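Local coordinates for protein diaminopimelate decarboxylase (Psychromonas ingrahamii, PDB 4XG1) that probably catalyses the pyridoxal phosphate-dependent decarboxylation of meso-diaminopimelate to L-lysine, the last step of lysine biosynthesis by the diaminopimelate pathway, at residues Y33-I38 and M72-S77. Sequence-based numbering, arbitrary orientation.
With TME (propane), chain S.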
ATOM      1  N   TYR B  33     -16.487 -10.489   5.586  1.00 11.66           N
ATOM      2  CA  TYR B  33     -17.429  -9.944   4.610  1.00 12.71           C
ATOM      3  C   TYR B  33     -18.804 -10.601   4.728  1.00 14.44           C
ATOM      4  O   TYR B  33     -18.902 -11.809   4.972  1.00 14.01           O
ATOM      5  CB  TYR B  33     -16.917 -10.160   3.197  1.00 12.56           C
ATOM      6  CG  TYR B  33     -15.525  -9.602   2.920  1.00 12.99           C
ATOM      7  CD1 TYR B  33     -15.229  -8.267   3.105  1.00 13.13           C
ATOM      8  CD2 TYR B  33     -14.496 -10.437   2.461  1.00 13.81           C
ATOM      9  CE1 TYR B  33     -13.963  -7.777   2.857  1.00 13.34           C
ATOM     10  CE2 TYR B  33     -13.231  -9.962   2.226  1.00 13.53           C
ATOM     11  CZ  TYR B  33     -12.967  -8.627   2.419  1.00 13.55           C
ATOM     12  OH  TYR B  33     -11.700  -8.144   2.160  1.00 13.62           O
ATOM     13  N   SER B  34     -19.852  -9.783   4.573  1.00 16.15           N
ATOM     14  CA  SER B  34     -21.248 -10.235   4.523  1.00 16.82           C
ATOM     15  C   SER B  34     -21.695 -10.519   3.123  1.00 16.11           C
ATOM     16  O   SER B  34     -21.785  -9.628   2.323  1.00 15.80           O
ATOM     17  CB  SER B  34     -22.183  -9.174   5.099  1.00 17.56           C
ATOM     18  OG  SER B  34     -23.530  -9.403   4.681  1.00 18.99           O
ATOM     19  N   ARG B  35     -22.006 -11.765   2.823  1.00 18.38           N
ATOM     20  CA  ARG B  35     -22.558 -12.103   1.492  1.00 20.47           C
ATOM     21  C   ARG B  35     -23.865 -11.356   1.197  1.00 21.68           C
ATOM     22  O   ARG B  35     -24.053 -10.818   0.110  1.00 19.91           O
ATOM     23  CB  ARG B  35     -22.881 -13.574   1.390  1.00 22.75           C
ATOM     24  CG  ARG B  35     -23.671 -13.832   0.132  1.00 25.54           C
ATOM     25  CD  ARG B  35     -24.002 -15.287  -0.065  1.00 29.15           C
ATOM     26  NE  ARG B  35     -24.466 -15.482  -1.440  1.00 33.03           N
ATOM     27  CZ  ARG B  35     -24.822 -16.654  -1.959  1.00 38.15           C
ATOM     28  NH1 ARG B  35     -24.771 -17.765  -1.216  1.00 43.10           N
ATOM     29  NH2 ARG B  35     -25.229 -16.715  -3.219  1.00 38.23           N
ATOM     30  N   ALA B  36     -24.752 -11.331   2.195  1.00 21.30           N
ATOM     31  CA  ALA B  36     -26.046 -10.702   2.048  1.00 21.30           C
ATOM     32  C   ALA B  36     -25.884  -9.206   1.776  1.00 20.08           C
ATOM     33  O   ALA B  36     -26.542  -8.664   0.894  1.00 21.47           O
ATOM     34  CB  ALA B  36     -26.882 -10.911   3.305  1.00 22.63           C
ATOM     35  N   THR B  37     -25.019  -8.540   2.523  1.00 18.00           N
ATOM     36  CA  THR B  37     -24.805  -7.127   2.310  1.00 17.40           C
ATOM     37  C   THR B  37     -24.273  -6.847   0.922  1.00 19.23           C
ATOM     38  O   THR B  37     -24.671  -5.892   0.299  1.00 19.54           O
ATOM     39  CB  THR B  37     -23.818  -6.570   3.303  1.00 17.69           C
ATOM     40  OG1 THR B  37     -24.253  -6.891   4.634  1.00 17.33           O
ATOM     41  CG2 THR B  37     -23.679  -5.045   3.139  1.00 17.27           C
ATOM     42  N   ILE B  38     -23.376  -7.693   0.418  1.00 20.44           N
ATOM     43  CA  ILE B  38     -22.825  -7.481  -0.924  1.00 20.98           C
ATOM     44  C   ILE B  38     -23.930  -7.572  -1.966  1.00 22.87           C
ATOM     45  O   ILE B  38     -24.044  -6.740  -2.888  1.00 23.25           O
ATOM     46  CB  ILE B  38     -21.729  -8.522  -1.261  1.00 19.12           C
ATOM     47  CG1 ILE B  38     -20.509  -8.282  -0.380  1.00 18.59           C
ATOM     48  CG2 ILE B  38     -21.324  -8.446  -2.711  1.00 18.83           C
ATOM     49  CD1 ILE B  38     -19.565  -9.447  -0.316  1.00 18.16           C
ATOM     50  N   MET B  72     -20.863 -11.517  -7.627  1.00 21.35           N
ATOM     51  CA  MET B  72     -21.373 -10.641  -8.642  1.00 23.17           C
ATOM     52  C   MET B  72     -21.669 -11.440  -9.913  1.00 23.41           C
ATOM     53  O   MET B  72     -22.692 -11.205 -10.570  1.00 26.80           O
ATOM     54  CB  MET B  72     -20.376  -9.552  -9.038  1.00 24.13           C
ATOM     55  CG  MET B  72     -19.793  -8.728  -7.933  1.00 26.21           C
ATOM     56  SD  MET B  72     -20.948  -7.845  -6.902  1.00 25.93           S
ATOM     57  CE  MET B  72     -19.751  -7.381  -5.677  1.00 26.89           C
ATOM     58  N   ALA B  73     -20.734 -12.295 -10.309  1.00 21.54           N
ATOM     59  CA  ALA B  73     -20.838 -13.029 -11.563  1.00 22.47           C
ATOM     60  C   ALA B  73     -22.133 -13.885 -11.607  1.00 25.29           C
ATOM     61  O   ALA B  73     -22.797 -13.966 -12.635  1.00 26.05           O
ATOM     62  CB  ALA B  73     -19.633 -13.897 -11.775  1.00 21.32           C
ATOM     63  N   ARG B  74     -22.509 -14.448 -10.467  1.00 26.45           N
ATOM     64  CA  ARG B  74     -23.727 -15.227 -10.346  1.00 29.27           C
ATOM     65  C   ARG B  74     -24.975 -14.390 -10.545  1.00 29.36           C
ATOM     66  O   ARG B  74     -25.959 -14.872 -11.135  1.00 34.23           O
ATOM     67  CB  ARG B  74     -23.813 -15.918  -8.986  1.00 29.68           C
ATOM     68  CG  ARG B  74     -22.891 -17.109  -8.896  1.00 31.39           C
ATOM     69  CD  ARG B  74     -22.817 -17.693  -7.514  1.00 35.34           C
ATOM     70  NE  ARG B  74     -24.140 -18.067  -7.063  1.00 37.31           N
ATOM     71  CZ  ARG B  74     -24.759 -19.185  -7.449  1.00 38.98           C
ATOM     72  NH1 ARG B  74     -24.178 -20.063  -8.301  1.00 37.09           N
ATOM     73  NH2 ARG B  74     -25.964 -19.431  -6.959  1.00 38.68           N
ATOM     74  N   MET B  75     -24.956 -13.163 -10.040  1.00 24.96           N
ATOM     75  CA  MET B  75     -26.087 -12.293 -10.223  1.00 22.00           C
ATOM     76  C   MET B  75     -26.123 -11.683 -11.610  1.00 20.08           C
ATOM     77  O   MET B  75     -26.990 -10.860 -11.883  1.00 24.22           O
ATOM     78  CB  MET B  75     -26.095 -11.222  -9.165  1.00 22.07           C
ATOM     79  CG  MET B  75     -26.294 -11.776  -7.784  1.00 22.55           C
ATOM     80  SD  MET B  75     -26.355 -10.475  -6.543  1.00 25.52           S
ATOM     81  CE  MET B  75     -24.781  -9.652  -6.830  1.00 26.25           C
ATOM     82  N   GLY B  76     -25.187 -12.048 -12.473  1.00 17.88           N
ATOM     83  CA  GLY B  76     -25.158 -11.549 -13.846  1.00 17.33           C
ATOM     84  C   GLY B  76     -24.464 -10.213 -14.060  1.00 18.68           C
ATOM     85  O   GLY B  76     -24.481  -9.668 -15.195  1.00 20.22           O
ATOM     86  N   SER B  77     -23.733  -9.752 -13.038  1.00 17.48           N
ATOM     87  CA  SER B  77     -22.986  -8.523 -13.117  1.00 15.68           C
ATOM     88  C   SER B  77     -21.925  -8.441 -14.172  1.00 14.82           C
ATOM     89  O   SER B  77     -21.336  -9.428 -14.604  1.00 14.03           O
ATOM     90  CB  SER B  77     -22.294  -8.243 -11.793  1.00 16.58           C
ATOM     91  OG  SER B  77     -21.636  -6.978 -11.819  1.00 15.53           O
TER
HETATM   92  C1  TME S 507     -29.121 -11.924   0.200  1.00 25.19           C
HETATM   93  C2  TME S 507     -29.230 -10.399  -0.049  1.00 25.65           C
HETATM   94  C3  TME S 507     -29.700  -9.565   1.153  1.00 24.45           C
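The first turn of helix 35-49 and the last turn of helix 66-74 come closest at I38 and M72, whose CA atoms are 8.5 Å apart, so the two segments meet through side chains. The CB of I38 is directed toward helix 66-74, and its CG2 branch meets the terminal methyl of M72, CG2 to CE 3.5 Å. The M72 chain bends at chi2 (-58°) and then runs extended through SD, which brings CE up to the isoleucine; the two side chains cross at about a right angle. I38 also packs on L71, and M72 on F79 and on W42 of helix 35-49. M75, less closely engaged, packs on W42 and Q43 of the same helix. The contact lies in the PLP-binding TIM barrel of a class-II (fold type III) decarboxylase: helix 66-74 is the connection between parallel strands 54-59 and 78-81, while strand 30-34 belongs to the second, mixed sheet and leads directly into helix 35-49. At that junction S34 is the N-cap: its OG accepts from T37 N at 2.8 Å (N-H...O angle 164°), and I38 N bonds back to S34 O at 3.1 Å. Helix 66-74 ends in a Schellman motif, with S77 N bonded to M72 O (3.0 Å), G76 N to A73 O, and G76 at positive phi (85°). On the more open side, extended R35 brings NH2 to 4.2 Å from NE of R74, a close approach of like charges; salt bridges from R35 NH1 to D396 and from R35 NE to E39 probably offset any repulsion. I421 of the second subunit packs on both arginines, placing this edge at the dimer interface. A propane molecule lies by the first turn of helix 35-49, its C3 3.3 Å from A36 O and 3.8 Å from A36 CB.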